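Local structure of development-specific protein S (Myxococcus xanthus, 1NPS) at residues A49-N54 / S79-I84. The protein coats the surface of myxospores, assembling there in the presence of calcium ions, which its N-terminal beta/gamma-crystallin domain, the part present here, binds. Numbering follows the deposited sequence.
Sequences AILYQN and SSIRVI. With CA (calcium ion), chain C.
Tyr52 and Arg82 pack against each other across two central antiparallel strands of the second crystallin Greek key; the strand segments' axes lie 173° apart. Tyr52 CG stands anti to its carbonyl carbon (chi1 -58°), which carries the ring obliquely up from the sheet and across the Arg82 side chain: Tyr52 CE2 meets Arg82 CG at 3.7 Å, and Tyr52 OH reaches Arg82 CD at 3.4 Å. Ring and guanidinium planes are only 18° apart, yet the hydroxyl lies at the guanidinium edge, so the two do not stack; Arg82 NE hydrogen-bonds Asn22 OD1. Replacing Tyr52 by an alanine is likely to strip the Arg82 methylenes of the ring they pack on and leave a gap there. Further along this face, the CD1 methyls of Ile50 and Ile84 touch at 3.7 Å, and the latter lies over one guanidinium face, offset toward its rim. On the reverse face, Leu51 and Ile81 lie side by side (Leu51 CD2 to Ile81 CG2, 3.8 Å) and point the same way, into the core between the two sheets, where Ile81 meets Leu18. Register breaks at a classic beta bulge: Ser79 and Ser80 both face Tyr52, whose O accepts Ser79 N (2.8 Å) and whose N donates to Ser80 O. Ser80 OG donates to Asn54 O at 2.7 Å. At the bulge, Ser79 OG (2.1 Å) and, from the facing turn, Gln53 O (2.4 Å) bind calcium together with Asn36, and Ser79 OG also hydrogen-bonds Asn35 OD1.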
loop_
_atom_site.group_PDB
_atom_site.type_symbol
_atom_site.label_atom_id
_atom_site.label_comp_id
_atom_site.label_asym_id
_atom_site.label_seq_id
_atom_site.Cartn_x
_atom_site.Cartn_y
_atom_site.Cartn_z
ATOM N N ALA A 49 4.878 -4.999 -2.092
ATOM C CA ALA A 49 4.562 -4.184 -0.930
ATOM C C ALA A 49 4.056 -5.033 0.221
ATOM O O ALA A 49 3.445 -6.085 0.026
ATOM C CB ALA A 49 3.487 -3.141 -1.291
ATOM N N ILE A 50 4.332 -4.564 1.425
ATOM C CA ILE A 50 3.843 -5.220 2.632
ATOM C C ILE A 50 2.991 -4.143 3.297
ATOM O O ILE A 50 3.497 -3.062 3.614
ATOM C CB ILE A 50 4.966 -5.659 3.593
ATOM C CG1 ILE A 50 5.975 -6.543 2.856
ATOM C CG2 ILE A 50 4.349 -6.455 4.755
ATOM C CD1 ILE A 50 7.239 -6.885 3.642
ATOM N N LEU A 51 1.689 -4.394 3.402
ATOM C CA LEU A 51 0.766 -3.445 4.017
ATOM C C LEU A 51 0.543 -3.882 5.472
ATOM O O LEU A 51 0.322 -5.061 5.742
ATOM C CB LEU A 51 -0.550 -3.416 3.237
ATOM C CG LEU A 51 -0.437 -3.412 1.710
ATOM C CD1 LEU A 51 -1.828 -3.314 1.113
ATOM C CD2 LEU A 51 0.441 -2.278 1.220
ATOM N N TYR A 52 0.663 -2.944 6.400
ATOM C CA TYR A 52 0.527 -3.225 7.831
ATOM C C TYR A 52 -0.666 -2.519 8.425
ATOM O O TYR A 52 -0.954 -1.379 8.076
ATOM C CB TYR A 52 1.783 -2.762 8.588
ATOM C CG TYR A 52 3.082 -3.374 8.119
ATOM C CD1 TYR A 52 3.549 -4.562 8.661
ATOM C CD2 TYR A 52 3.851 -2.752 7.141
ATOM C CE1 TYR A 52 4.751 -5.113 8.241
ATOM C CE2 TYR A 52 5.043 -3.288 6.718
ATOM C CZ TYR A 52 5.491 -4.470 7.266
ATOM O OH TYR A 52 6.667 -5.020 6.811
ATOM N N GLN A 53 -1.342 -3.179 9.357
ATOM C CA GLN A 53 -2.506 -2.600 10.016
ATOM C C GLN A 53 -2.091 -1.559 11.049
ATOM O O GLN A 53 -2.847 -0.647 11.377
ATOM C CB GLN A 53 -3.317 -3.705 10.684
ATOM C CG GLN A 53 -4.667 -3.254 11.226
ATOM C CD GLN A 53 -5.652 -4.407 11.309
ATOM O OE1 GLN A 53 -6.232 -4.818 10.293
ATOM N NE2 GLN A 53 -5.818 -4.968 12.505
ATOM N N ASN A 54 -0.896 -1.730 11.599
ATOM C CA ASN A 54 -0.381 -0.791 12.598
ATOM C C ASN A 54 0.779 0.035 12.039
ATOM O O ASN A 54 1.467 -0.378 11.114
ATOM C CB ASN A 54 0.115 -1.522 13.861
ATOM C CG ASN A 54 -0.983 -2.270 14.592
ATOM O OD1 ASN A 54 -2.166 -1.945 14.485
ATOM N ND2 ASN A 54 -0.587 -3.263 15.373
ATOM N N SER A 79 -1.846 1.282 7.958
ATOM C CA SER A 79 -1.231 2.419 8.628
ATOM C C SER A 79 0.248 2.626 8.315
ATOM O O SER A 79 0.804 3.677 8.613
ATOM C CB SER A 79 -1.454 2.333 10.136
ATOM O OG SER A 79 -2.843 2.312 10.444
ATOM N N SER A 80 0.901 1.610 7.774
ATOM C CA SER A 80 2.303 1.732 7.374
ATOM C C SER A 80 2.545 0.784 6.202
ATOM O O SER A 80 1.777 -0.172 6.004
ATOM C CB SER A 80 3.279 1.530 8.552
ATOM O OG SER A 80 3.177 0.250 9.155
ATOM N N ILE A 81 3.545 1.097 5.378
ATOM C CA ILE A 81 3.843 0.304 4.178
ATOM C C ILE A 81 5.350 0.268 3.858
ATOM O O ILE A 81 6.063 1.257 4.056
ATOM C CB ILE A 81 3.148 0.932 2.895
ATOM C CG1 ILE A 81 1.641 1.122 3.103
ATOM C CG2 ILE A 81 3.389 0.067 1.658
ATOM C CD1 ILE A 81 0.944 1.883 1.957
ATOM N N ARG A 82 5.823 -0.880 3.377
ATOM C CA ARG A 82 7.217 -1.041 2.946
ATOM C C ARG A 82 7.134 -1.488 1.482
ATOM O O ARG A 82 6.480 -2.484 1.169
ATOM C CB ARG A 82 7.956 -2.108 3.772
ATOM C CG ARG A 82 8.093 -1.781 5.264
ATOM C CD ARG A 82 9.012 -2.764 5.995
ATOM N NE ARG A 82 10.296 -2.877 5.313
ATOM C CZ ARG A 82 11.002 -3.997 5.185
ATOM N NH1 ARG A 82 10.589 -5.128 5.744
ATOM N NH2 ARG A 82 12.148 -3.971 4.517
ATOM N N VAL A 83 7.665 -0.684 0.574
ATOM C CA VAL A 83 7.651 -1.025 -0.847
ATOM C C VAL A 83 9.043 -1.551 -1.133
ATOM O O VAL A 83 10.028 -0.858 -0.917
ATOM C CB VAL A 83 7.301 0.202 -1.719
ATOM C CG1 VAL A 83 7.314 -0.171 -3.208
ATOM C CG2 VAL A 83 5.921 0.753 -1.300
ATOM N N ILE A 84 9.123 -2.770 -1.643
ATOM C CA ILE A 84 10.418 -3.386 -1.861
ATOM C C ILE A 84 10.708 -3.840 -3.287
ATOM O O ILE A 84 9.885 -4.510 -3.893
ATOM C CB ILE A 84 10.561 -4.599 -0.895
ATOM C CG1 ILE A 84 10.221 -4.164 0.539
ATOM C CG2 ILE A 84 11.970 -5.155 -0.961
ATOM C CD1 ILE A 84 9.792 -5.268 1.447
HETATM CA CA CA C . -4.484 1.013 10.758
HETATM O O HOH W 1 -3.899 0.470 9.443
HETATM O O HOH W 2 -4.423 1.703 12.335
HETATM O O HOH W 3 -5.975 -0.166 11.480
#